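Local atomic coordinates of post-proline cleaving enzyme (Rickettsia typhi, PDB entry 4HVT), a protein that probably acts as a serine peptidase of the prolyl oligopeptidase family, cutting short peptides after proline residues. Residues V114-D119 against K166-N171; T191-D196 against S256-S261; L390-P393 against I398-M401; A454-G459 against N515-G520. All blocks are in the same frame, centred on the assembly; numbering follows the deposited sequence. Where two conformers were deposited one is given.

Contact 1 (V114-D119 against K166-N171); sequences VLIDFD and KDFVKN. With EDO (1,2-ethanediol), chain B.
K166 and F168 approach the end of strand 113-117 from the neighbouring blade of a beta-propeller. Strand 113-117 is the last of its sheet. Segment 166-171 holds the short strand 167-168 of the next blade. K166 has the most surface buried. Its chain bends at chi3 (73°), which brings the aliphatic CE alongside the carbonyl of V114, 3.7 Å from V114 O. The ammonium makes a salt bridge with E113. Lower down, K166 CG lies 4.4 Å from L115 CD2, a loose apolar touch.

F168 adds an apolar contact, oblique to its ring. CG lies beside the backbone N (chi1 -64°), and the ring points at I116. The two side chains cross at about a right angle, with I116 CD1 4.0 Å from F168 CZ. The ring is also held by W161, edge-to-face, and by R159 in a cation-pi contact. L115 and I116 form a classic beta bulge opposite W97. K166 and D167 form a G1 bulge opposite D162.

No direct hydrogen bond joins the segments. One water bridges them, donating to L115 O at 2.8 Å and to K166 O at 2.9 Å.

Contact 2 (T191-D196 against S256-S261); sequences TWINKD and SLIFIS
I258 pushes its CD1 methyl against the side chains of T191 and I193. Strand 190-192 opens one blade of the beta-propeller, and strand 257-263 is the second strand of the next. The contact therefore joins two adjacent blades.

The side chains meet in two ways. T191 and I258 reach toward each other tip to tip, T191 CG2 lying 3.9 Å from I258 CD1. I193 and I258 cross at about a right angle. In the conformer given, I193 CD1 is 3.6 Å from I258 CD1 and 3.6 Å from I258 CG1. A second conformer of I193 was deposited, so this detail is less certain. In T191, OG1 sits beside the backbone N (chi1 -65°), which leaves CG2 opposite that N and facing I258. OG1 makes a weak hydrogen bond to A245 O of strand 242-247, in I258's own blade.

The chain turns a corner at I193. Beyond it N194 closes an Asx turn, with D196 N 2.9 Å from N194 OD1. K195 NZ and D196 OD2 form a salt bridge, and D196 also pairs with R223. These polar groups lie away from I258. K247 NZ is hydrogen-bonded to W192 O, on the backbone between the two touching residues.

Across the interface itself there is no hydrogen bond or charge pair. The blades are held here by the fit of aliphatic groups, which sets no fixed bond direction.

Contact 3 (L390-P393 against I398-M401); sequences LKLP and IFGM
F399 receives two leucines from the preceding segment, L390 and L392. All the close contacts across this pair of segments are apolar. L392 gives the larger share. Its CD2 methyl comes 3.9 Å from F399 CD1, and its CD1 methyl is 4.2 Å from F399 CB. One branch thus touches the ring, while the other touches the carbon that carries it. The two side chains cross at about a right angle. L390 reaches the next atom round the ring, with its CD2 4.3 Å from F399 CE1. Both CD2 methyls approach the ring obliquely. L390 and L392 both point toward F399. In F399, CG is turned opposite the backbone N (chi1 -179°), which carries the ring toward the two leucines.

Other apolar side chains also touch F399. A365, A372 and V374 come from the preceding blade, and I412 from the next strand of its own blade.

Hydrogen bonding runs within each blade and not across the contact. L390 pairs through its backbone with V374. I398 pairs with E415, and G400 with T413. The backbones of the two segments are well apart: the nearest CA pair, L392 and F399, is separated by 8.2 Å.

Segment 390-393 leaves the last strand of one blade, and strand 398-402 is the first of the next. This is the blade-to-blade passage of a beta-propeller, here with a phenylalanine packed against residues of both neighbouring sheets.

Contact 4 (A454-G459 against N515-G520); sequences ATSFDG and NIRGGG
R517 extends across to D458, S456 and F457 in the alpha/beta-hydrolase domain. S456 to G459 form a type I beta turn, closed by a bond of 3.0 Å from G459 N to S456 O. It connects strand 447-455 to strand 461-469 at the edge of the central sheet. R517 lies in the loop after strand 510-514.

From CB the arginine chain runs out toward the turn. Its early methylenes make no close contact with the turn; V460, I462 and T537 are among the neighbours along the side chain. The chain bends at chi3 (-71°), then ends in the guanidinium. NE makes a salt bridge with D541 of helix 536-551. Beyond CZ, D458 CG lies at the guanidinium edge, in its plane, and the carboxylate is gripped end-on by NH1 and NH2. NH1 donates to D458 OD2 at 2.9 Å, a fairly straight bond (162°) that uses the syn lone pair. NH2 also passes 3.7 Å from F457 CE1, obliquely to the ring, and 3.6 Å from S456 OG. That serine hydroxyl has its hydrogen bond with D541 OD1 instead.

The arginine's charge would tend to keep both aspartates ionised, and the two carboxylates hold the guanidinium in place. D458 OD1 also accepts from V460 N, so the aspartate is tied to its own hairpin. D458 CB lies over the centre of the F457 ring, 4.0 Å above its plane.

The second bond of the pair is less straight: R517 NH2 reaches D458 OD1 at 3.1 Å and 149°, tilted out of the carboxylate plane.

In the fold
Contacts 1, 2 and 3 each join neighbouring blades of the propeller. Contact 4 lies in the hydrolase domain. It and contact 1 lie on opposite sides of the chain's centre, their centres about 48 Å apart. No two contacts share a strand. Contact 2 is the buried one, and it is apolar. Contact 3 is also apolar but partly buried, and it spans the shortest sequence gap. Contact 1 lies nearer the surface, mixing apolar touches with a water bridge. Contact 4 is partly buried too, but it rests on a salt bridge from the exposed D458 of a turn to a buried arginine. Contacts 1 and 2 come closest, about 7 Å between nearest atoms.

Contact 1 (V114-D119 against K166-N171)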
loop_
_atom_site.group_PDB
_atom_site.type_symbol
_atom_site.label_atom_id
_atom_site.label_comp_id
_atom_site.label_asym_id
_atom_site.label_seq_id
_atom_site.Cartn_x
_atom_site.Cartn_y
_atom_site.Cartn_z
ATOM N N VAL A 114 -16.558 -18.589 11.899
ATOM C CA VAL A 114 -15.881 -18.548 10.583
ATOM C C VAL A 114 -16.967 -18.321 9.536
ATOM O O VAL A 114 -18.027 -18.977 9.556
ATOM C CB VAL A 114 -15.118 -19.851 10.256
ATOM C CG1 VAL A 114 -14.597 -19.838 8.813
ATOM C CG2 VAL A 114 -13.943 -20.067 11.202
ATOM N N LEU A 115 -16.722 -17.376 8.647
ATOM C CA LEU A 115 -17.695 -17.042 7.601
ATOM C C LEU A 115 -17.276 -17.619 6.251
ATOM O O LEU A 115 -18.079 -18.238 5.586
ATOM C CB LEU A 115 -17.841 -15.536 7.504
ATOM C CG LEU A 115 -18.278 -14.814 8.765
ATOM C CD1 LEU A 115 -18.251 -13.314 8.602
ATOM C CD2 LEU A 115 -19.650 -15.341 9.225
ATOM N N ILE A 116 -16.024 -17.387 5.864
ATOM C CA ILE A 116 -15.453 -17.955 4.667
ATOM C C ILE A 116 -14.049 -18.443 4.943
ATOM O O ILE A 116 -13.210 -17.678 5.420
ATOM C CB ILE A 116 -15.395 -16.999 3.445
ATOM C CG1 ILE A 116 -16.796 -16.475 3.102
ATOM C CG2 ILE A 116 -14.846 -17.783 2.278
ATOM C CD1 ILE A 116 -16.841 -15.336 2.105
ATOM N N ASP A 117 -13.824 -19.723 4.623
ATOM C CA ASP A 117 -12.501 -20.352 4.686
ATOM C C ASP A 117 -11.916 -20.393 3.262
ATOM O O ASP A 117 -12.329 -21.222 2.410
ATOM C CB ASP A 117 -12.627 -21.760 5.293
ATOM C CG ASP A 117 -11.293 -22.492 5.431
ATOM O OD1 ASP A 117 -10.347 -22.223 4.689
ATOM O OD2 ASP A 117 -11.175 -23.411 6.321
ATOM N N PHE A 118 -10.901 -19.557 3.033
ATOM C CA PHE A 118 -10.321 -19.424 1.689
ATOM C C PHE A 118 -9.406 -20.584 1.350
ATOM O O PHE A 118 -9.170 -20.860 0.189
ATOM C CB PHE A 118 -9.608 -18.063 1.479
ATOM C CG PHE A 118 -10.568 -16.947 1.334
ATOM C CD1 PHE A 118 -11.152 -16.361 2.464
ATOM C CD2 PHE A 118 -11.007 -16.551 0.090
ATOM C CE1 PHE A 118 -12.132 -15.377 2.318
ATOM C CE2 PHE A 118 -11.985 -15.552 -0.036
ATOM C CZ PHE A 118 -12.550 -14.987 1.070
ATOM N N ASP A 119 -8.917 -21.290 2.368
ATOM C CA ASP A 119 -8.144 -22.519 2.113
ATOM C C ASP A 119 -9.050 -23.606 1.528
ATOM O O ASP A 119 -8.665 -24.290 0.590
ATOM C CB ASP A 119 -7.478 -22.971 3.390
ATOM C CG ASP A 119 -6.503 -21.942 3.887
ATOM O OD1 ASP A 119 -5.340 -21.961 3.440
ATOM O OD2 ASP A 119 -6.898 -21.114 4.730
ATOM N N LYS A 166 -24.609 -18.203 5.235
ATOM C CA LYS A 166 -23.137 -18.400 5.341
ATOM C C LYS A 166 -22.580 -19.122 4.116
ATOM O O LYS A 166 -21.781 -20.061 4.203
ATOM C CB LYS A 166 -22.761 -19.110 6.646
ATOM C CG LYS A 166 -22.696 -18.137 7.815
ATOM C CD LYS A 166 -22.856 -18.844 9.152
ATOM C CE LYS A 166 -21.633 -19.640 9.545
ATOM N NZ LYS A 166 -21.755 -20.057 10.993
ATOM N N ASP A 167 -23.028 -18.670 2.947
ATOM C CA ASP A 167 -22.614 -19.280 1.684
ATOM C C ASP A 167 -22.811 -18.314 0.538
ATOM O O ASP A 167 -23.558 -17.330 0.663
ATOM C CB ASP A 167 -23.453 -20.555 1.409
ATOM C CG ASP A 167 -22.782 -21.517 0.446
ATOM O OD1 ASP A 167 -21.620 -21.351 0.074
ATOM O OD2 ASP A 167 -23.441 -22.502 0.058
ATOM N N PHE A 168 -22.141 -18.629 -0.578
ATOM C CA PHE A 168 -22.307 -17.880 -1.810
ATOM C C PHE A 168 -23.753 -17.995 -2.328
ATOM O O PHE A 168 -24.458 -19.003 -2.140
ATOM C CB PHE A 168 -21.243 -18.286 -2.859
ATOM C CG PHE A 168 -19.861 -17.949 -2.408
ATOM C CD1 PHE A 168 -19.428 -16.644 -2.439
ATOM C CD2 PHE A 168 -19.050 -18.900 -1.791
ATOM C CE1 PHE A 168 -18.166 -16.285 -1.994
ATOM C CE2 PHE A 168 -17.798 -18.534 -1.294
ATOM C CZ PHE A 168 -17.368 -17.214 -1.405
ATOM N N VAL A 169 -24.214 -16.925 -2.952
ATOM C CA VAL A 169 -25.550 -16.866 -3.475
ATOM C C VAL A 169 -25.572 -17.599 -4.824
ATOM O O VAL A 169 -24.886 -17.173 -5.762
ATOM C CB VAL A 169 -25.984 -15.402 -3.667
ATOM C CG1 VAL A 169 -27.339 -15.346 -4.376
ATOM C CG2 VAL A 169 -26.008 -14.619 -2.358
ATOM N N LYS A 170 -26.333 -18.690 -4.903
ATOM C CA LYS A 170 -26.542 -19.407 -6.195
ATOM C C LYS A 170 -27.045 -18.443 -7.276
ATOM O O LYS A 170 -28.078 -17.825 -7.084
ATOM C CB LYS A 170 -27.584 -20.531 -5.996
ATOM N N ASN A 171 -26.291 -18.305 -8.366
ATOM C CA ASN A 171 -26.620 -17.391 -9.496
ATOM C C ASN A 171 -26.615 -15.899 -9.104
ATOM O O ASN A 171 -27.235 -15.068 -9.784
ATOM C CB ASN A 171 -27.961 -17.753 -10.183
ATOM C CG ASN A 171 -28.026 -19.205 -10.578
ATOM O OD1 ASN A 171 -27.094 -19.718 -11.184
ATOM N ND2 ASN A 171 -29.071 -19.894 -10.163
HETATM C C1 EDO B . -26.888 -11.751 -10.743
HETATM O O1 EDO B . -28.258 -12.187 -10.614
HETATM C C2 EDO B . -26.757 -10.962 -12.047
HETATM O O2 EDO B . -26.930 -11.915 -13.107
HETATM O O HOH W 1 -19.056 -19.428 3.281
#

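Contact 2 (T191-D196 against S256-S261)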
loop_
_atom_site.group_PDB
_atom_site.type_symbol
_atom_site.label_atom_id
_atom_site.label_comp_id
_atom_site.label_asym_id
_atom_site.label_seq_id
_atom_site.Cartn_x
_atom_site.Cartn_y
_atom_site.Cartn_z
ATOM N N THR A 191 -19.609 -1.811 -6.642
ATOM C CA THR A 191 -20.315 -0.924 -5.757
ATOM C C THR A 191 -21.818 -1.237 -5.853
ATOM O O THR A 191 -22.371 -1.327 -6.909
ATOM C CB THR A 191 -20.033 0.546 -6.110
ATOM O OG1 THR A 191 -18.645 0.805 -5.866
ATOM C CG2 THR A 191 -20.878 1.519 -5.241
ATOM N N TRP A 192 -22.460 -1.441 -4.685
ATOM C CA TRP A 192 -23.902 -1.635 -4.701
ATOM C C TRP A 192 -24.662 -0.334 -5.068
ATOM O O TRP A 192 -24.319 0.743 -4.563
ATOM C CB TRP A 192 -24.413 -2.111 -3.347
ATOM C CG TRP A 192 -24.015 -3.457 -2.916
ATOM C CD1 TRP A 192 -22.941 -3.763 -2.147
ATOM C CD2 TRP A 192 -24.666 -4.694 -3.196
ATOM N NE1 TRP A 192 -22.897 -5.088 -1.875
ATOM C CE2 TRP A 192 -23.920 -5.706 -2.550
ATOM C CE3 TRP A 192 -25.770 -5.067 -3.958
ATOM C CZ2 TRP A 192 -24.267 -7.026 -2.605
ATOM C CZ3 TRP A 192 -26.116 -6.403 -4.009
ATOM C CH2 TRP A 192 -25.366 -7.363 -3.306
ATOM N N ILE A 193 -25.679 -0.432 -5.926
ATOM C CA ILE A 193 -26.610 0.662 -6.303
ATOM C C ILE A 193 -27.882 0.464 -5.408
ATOM O O ILE A 193 -28.439 1.423 -4.758
ATOM C CB ILE A 193 -26.909 0.606 -7.863
ATOM C CG1 ILE A 193 -25.704 0.973 -8.760
ATOM C CG2 ILE A 193 -28.051 1.502 -8.321
ATOM C CD1 ILE A 193 -25.024 2.291 -8.451
ATOM N N ASN A 194 -28.397 -0.765 -5.427
ATOM C CA ASN A 194 -29.504 -1.139 -4.602
ATOM C C ASN A 194 -29.413 -2.648 -4.390
ATOM O O ASN A 194 -28.452 -3.258 -4.838
ATOM C CB ASN A 194 -30.856 -0.627 -5.138
ATOM C CG ASN A 194 -31.263 -1.213 -6.490
ATOM O OD1 ASN A 194 -30.998 -2.372 -6.801
ATOM N ND2 ASN A 194 -31.956 -0.395 -7.323
ATOM N N LYS A 195 -30.405 -3.274 -3.770
ATOM C CA LYS A 195 -30.242 -4.674 -3.459
ATOM C C LYS A 195 -30.161 -5.581 -4.694
ATOM O O LYS A 195 -29.691 -6.736 -4.576
ATOM C CB LYS A 195 -31.346 -5.166 -2.539
ATOM C CG LYS A 195 -32.712 -5.180 -3.164
ATOM C CD LYS A 195 -33.733 -5.567 -2.096
ATOM C CE LYS A 195 -35.107 -5.569 -2.681
ATOM N NZ LYS A 195 -35.348 -6.457 -3.853
ATOM N N ASP A 196 -30.534 -5.036 -5.849
ATOM C CA ASP A 196 -30.583 -5.772 -7.115
ATOM C C ASP A 196 -29.773 -5.151 -8.245
ATOM O O ASP A 196 -29.962 -5.527 -9.420
ATOM C CB ASP A 196 -32.033 -5.962 -7.591
ATOM C CG ASP A 196 -32.878 -6.742 -6.584
ATOM O OD1 ASP A 196 -32.395 -7.776 -6.085
ATOM O OD2 ASP A 196 -34.049 -6.324 -6.303
ATOM N N SER A 256 -27.579 6.437 -3.612
ATOM C CA SER A 256 -27.777 6.649 -4.999
ATOM C C SER A 256 -26.793 7.638 -5.641
ATOM O O SER A 256 -26.881 7.924 -6.854
ATOM C CB SER A 256 -29.189 7.168 -5.204
ATOM O OG SER A 256 -29.501 8.347 -4.450
ATOM N N LEU A 257 -25.960 8.267 -4.845
ATOM C CA LEU A 257 -24.983 9.161 -5.423
ATOM C C LEU A 257 -23.684 8.373 -5.539
ATOM O O LEU A 257 -23.097 7.984 -4.546
ATOM C CB LEU A 257 -24.830 10.420 -4.572
ATOM C CG LEU A 257 -26.086 11.330 -4.576
ATOM C CD1 LEU A 257 -25.891 12.317 -3.429
ATOM C CD2 LEU A 257 -26.397 12.036 -5.930
ATOM N N ILE A 258 -23.216 8.217 -6.770
ATOM C CA ILE A 258 -22.006 7.516 -7.074
ATOM C C ILE A 258 -20.935 8.483 -7.560
ATOM O O ILE A 258 -21.202 9.338 -8.436
ATOM C CB ILE A 258 -22.288 6.410 -8.161
ATOM C CG1 ILE A 258 -23.367 5.399 -7.690
ATOM C CG2 ILE A 258 -20.991 5.742 -8.626
ATOM C CD1 ILE A 258 -22.984 4.508 -6.550
ATOM N N PHE A 259 -19.725 8.347 -6.988
ATOM C CA PHE A 259 -18.573 9.124 -7.383
ATOM C C PHE A 259 -17.849 8.341 -8.446
ATOM O O PHE A 259 -17.360 7.252 -8.195
ATOM C CB PHE A 259 -17.705 9.347 -6.136
ATOM C CG PHE A 259 -16.407 10.128 -6.381
ATOM C CD1 PHE A 259 -16.431 11.482 -6.696
ATOM C CD2 PHE A 259 -15.211 9.531 -6.211
ATOM C CE1 PHE A 259 -15.277 12.209 -6.877
ATOM C CE2 PHE A 259 -14.035 10.273 -6.362
ATOM C CZ PHE A 259 -14.058 11.591 -6.708
ATOM N N ILE A 260 -17.746 8.936 -9.622
ATOM C CA ILE A 260 -16.997 8.328 -10.751
ATOM C C ILE A 260 -15.724 9.097 -10.884
ATOM O O ILE A 260 -15.766 10.317 -10.987
ATOM C CB ILE A 260 -17.790 8.419 -12.028
ATOM C CG1 ILE A 260 -19.021 7.469 -11.900
ATOM C CG2 ILE A 260 -16.935 8.040 -13.210
ATOM C CD1 ILE A 260 -19.887 7.512 -13.126
ATOM N N SER A 261 -14.590 8.388 -10.845
ATOM C CA SER A 261 -13.295 9.015 -10.852
ATOM C C SER A 261 -12.431 8.436 -11.993
ATOM O O SER A 261 -12.109 7.265 -11.997
ATOM C CB SER A 261 -12.651 8.857 -9.478
ATOM O OG SER A 261 -11.378 9.490 -9.387
#

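Contact 3 (L390-P393 against I398-M401)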
loop_
_atom_site.group_PDB
_atom_site.type_symbol
_atom_site.label_atom_id
_atom_site.label_comp_id
_atom_site.label_asym_id
_atom_site.label_seq_id
_atom_site.Cartn_x
_atom_site.Cartn_y
_atom_site.Cartn_z
ATOM N N LEU A 390 -7.659 14.596 20.386
ATOM C CA LEU A 390 -7.654 13.244 20.933
ATOM C C LEU A 390 -6.212 12.895 21.313
ATOM O O LEU A 390 -5.375 12.677 20.421
ATOM C CB LEU A 390 -8.211 12.267 19.924
ATOM C CG LEU A 390 -8.355 10.809 20.373
ATOM C CD1 LEU A 390 -9.307 10.688 21.554
ATOM C CD2 LEU A 390 -8.808 9.955 19.222
ATOM N N LYS A 391 -5.926 12.885 22.614
ATOM C CA LYS A 391 -4.544 12.747 23.098
ATOM C C LYS A 391 -4.107 11.301 22.854
ATOM O O LYS A 391 -4.865 10.365 23.133
ATOM C CB LYS A 391 -4.508 13.117 24.611
ATOM N N LEU A 392 -2.972 11.114 22.216
ATOM C CA LEU A 392 -2.459 9.773 21.934
ATOM C C LEU A 392 -1.391 9.366 22.971
ATOM O O LEU A 392 -0.345 9.948 22.963
ATOM C CB LEU A 392 -1.861 9.775 20.537
ATOM C CG LEU A 392 -2.861 10.155 19.425
ATOM C CD1 LEU A 392 -2.265 10.022 18.050
ATOM C CD2 LEU A 392 -4.169 9.380 19.497
ATOM N N PRO A 393 -1.652 8.356 23.801
ATOM C CA PRO A 393 -0.704 8.103 24.891
ATOM C C PRO A 393 0.459 7.214 24.541
ATOM O O PRO A 393 0.841 6.327 25.333
ATOM C CB PRO A 393 -1.588 7.430 25.946
ATOM C CG PRO A 393 -2.526 6.609 25.145
ATOM C CD PRO A 393 -2.793 7.425 23.875
ATOM N N ILE A 398 1.808 6.503 16.189
ATOM C CA ILE A 398 1.272 6.213 14.887
ATOM C C ILE A 398 -0.139 5.692 15.120
ATOM O O ILE A 398 -0.326 4.773 15.927
ATOM C CB ILE A 398 2.131 5.103 14.216
ATOM C CG1 ILE A 398 3.583 5.546 14.147
ATOM C CG2 ILE A 398 1.541 4.665 12.887
ATOM C CD1 ILE A 398 3.849 6.722 13.250
ATOM N N PHE A 399 -1.090 6.288 14.406
ATOM C CA PHE A 399 -2.534 6.159 14.568
ATOM C C PHE A 399 -3.199 5.510 13.378
ATOM O O PHE A 399 -2.906 5.827 12.230
ATOM C CB PHE A 399 -3.131 7.540 14.796
ATOM C CG PHE A 399 -4.623 7.567 15.016
ATOM C CD1 PHE A 399 -5.154 7.454 16.284
ATOM C CD2 PHE A 399 -5.484 7.807 13.944
ATOM C CE1 PHE A 399 -6.551 7.519 16.490
ATOM C CE2 PHE A 399 -6.847 7.906 14.130
ATOM C CZ PHE A 399 -7.396 7.746 15.402
ATOM N N GLY A 400 -4.141 4.611 13.663
ATOM C CA GLY A 400 -4.983 4.050 12.648
ATOM C C GLY A 400 -6.350 3.781 13.188
ATOM O O GLY A 400 -6.561 3.746 14.436
ATOM N N MET A 401 -7.301 3.615 12.274
ATOM C CA MET A 401 -8.654 3.282 12.743
ATOM C C MET A 401 -9.526 2.711 11.625
ATOM O O MET A 401 -9.228 2.900 10.469
ATOM C CB MET A 401 -9.342 4.481 13.397
ATOM C CG MET A 401 -9.778 5.588 12.430
ATOM S SD MET A 401 -10.470 7.015 13.305
ATOM C CE MET A 401 -12.055 6.546 13.770
#

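Contact 4 (A454-G459 against N515-G520)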
loop_
_atom_site.group_PDB
_atom_site.type_symbol
_atom_site.label_atom_id
_atom_site.label_comp_id
_atom_site.label_asym_id
_atom_site.label_seq_id
_atom_site.Cartn_x
_atom_site.Cartn_y
_atom_site.Cartn_z
ATOM N N ALA A 454 19.135 14.069 9.094
ATOM C CA ALA A 454 20.376 14.215 8.349
ATOM C C ALA A 454 20.294 15.530 7.564
ATOM O O ALA A 454 19.221 16.047 7.351
ATOM C CB ALA A 454 20.529 13.034 7.419
ATOM N N THR A 455 21.445 16.036 7.127
ATOM C CA THR A 455 21.532 17.174 6.219
ATOM C C THR A 455 21.859 16.727 4.816
ATOM O O THR A 455 22.916 16.148 4.518
ATOM C CB THR A 455 22.471 18.253 6.782
ATOM O OG1 THR A 455 21.993 18.584 8.101
ATOM C CG2 THR A 455 22.401 19.477 5.964
ATOM N N SER A 456 20.960 17.034 3.903
ATOM C CA SER A 456 21.151 16.592 2.535
ATOM C C SER A 456 22.032 17.567 1.775
ATOM O O SER A 456 22.460 18.621 2.315
ATOM C CB SER A 456 19.830 16.368 1.830
ATOM O OG SER A 456 19.982 15.576 0.636
ATOM N N PHE A 457 22.333 17.184 0.551
ATOM C CA PHE A 457 23.241 17.925 -0.327
ATOM C C PHE A 457 22.908 19.396 -0.519
ATOM O O PHE A 457 23.839 20.182 -0.788
ATOM C CB PHE A 457 23.328 17.268 -1.712
ATOM C CG PHE A 457 22.140 17.548 -2.593
ATOM C CD1 PHE A 457 20.877 17.056 -2.253
ATOM C CD2 PHE A 457 22.261 18.298 -3.778
ATOM C CE1 PHE A 457 19.767 17.276 -3.052
ATOM C CE2 PHE A 457 21.119 18.531 -4.572
ATOM C CZ PHE A 457 19.899 18.017 -4.219
ATOM N N ASP A 458 21.628 19.762 -0.398
ATOM C CA ASP A 458 21.130 21.154 -0.562
ATOM C C ASP A 458 20.771 21.835 0.763
ATOM O O ASP A 458 20.072 22.858 0.791
ATOM C CB ASP A 458 19.930 21.194 -1.539
ATOM C CG ASP A 458 18.720 20.436 -1.023
ATOM O OD1 ASP A 458 18.852 19.756 0.028
ATOM O OD2 ASP A 458 17.656 20.467 -1.693
ATOM N N GLY A 459 21.231 21.281 1.883
ATOM C CA GLY A 459 20.927 21.842 3.221
ATOM C C GLY A 459 19.601 21.436 3.880
ATOM O O GLY A 459 19.405 21.658 5.112
ATOM N N ASN A 515 12.989 9.148 5.801
ATOM C CA ASN A 515 11.861 9.828 5.200
ATOM C C ASN A 515 12.308 10.766 4.093
ATOM O O ASN A 515 12.174 12.010 4.109
ATOM C CB ASN A 515 11.084 10.541 6.321
ATOM C CG ASN A 515 10.580 9.553 7.349
ATOM O OD1 ASN A 515 11.128 9.465 8.434
ATOM N ND2 ASN A 515 9.530 8.804 7.007
ATOM N N ILE A 516 12.846 10.147 3.080
ATOM C CA ILE A 516 13.432 10.889 1.983
ATOM C C ILE A 516 12.422 11.592 1.066
ATOM O O ILE A 516 11.226 11.249 1.008
ATOM C CB ILE A 516 14.326 9.963 1.113
ATOM C CG1 ILE A 516 13.498 8.958 0.268
ATOM C CG2 ILE A 516 15.401 9.318 2.016
ATOM C CD1 ILE A 516 14.345 7.900 -0.471
ATOM N N ARG A 517 12.895 12.620 0.387
ATOM C CA ARG A 517 12.007 13.334 -0.561
ATOM C C ARG A 517 11.519 12.405 -1.673
ATOM O O ARG A 517 12.107 11.362 -1.906
ATOM C CB ARG A 517 12.659 14.610 -1.066
ATOM C CG ARG A 517 12.619 15.716 -0.018
ATOM C CD ARG A 517 13.424 16.929 -0.390
ATOM N NE ARG A 517 14.879 16.684 -0.330
ATOM C CZ ARG A 517 15.809 17.615 -0.544
ATOM N NH1 ARG A 517 15.452 18.867 -0.827
ATOM N NH2 ARG A 517 17.085 17.294 -0.491
ATOM N N GLY A 518 10.405 12.764 -2.340
ATOM C CA GLY A 518 9.658 11.832 -3.206
ATOM C C GLY A 518 8.462 11.309 -2.402
ATOM O O GLY A 518 7.403 10.953 -2.931
ATOM N N GLY A 519 8.660 11.189 -1.085
ATOM C CA GLY A 519 7.563 10.799 -0.185
ATOM C C GLY A 519 6.669 11.983 0.111
ATOM O O GLY A 519 6.811 13.036 -0.494
ATOM N N GLY A 520 5.694 11.760 1.011
ATOM C CA GLY A 520 4.695 12.768 1.386
ATOM C C GLY A 520 4.748 13.265 2.826
ATOM O O GLY A 520 3.817 13.919 3.275
#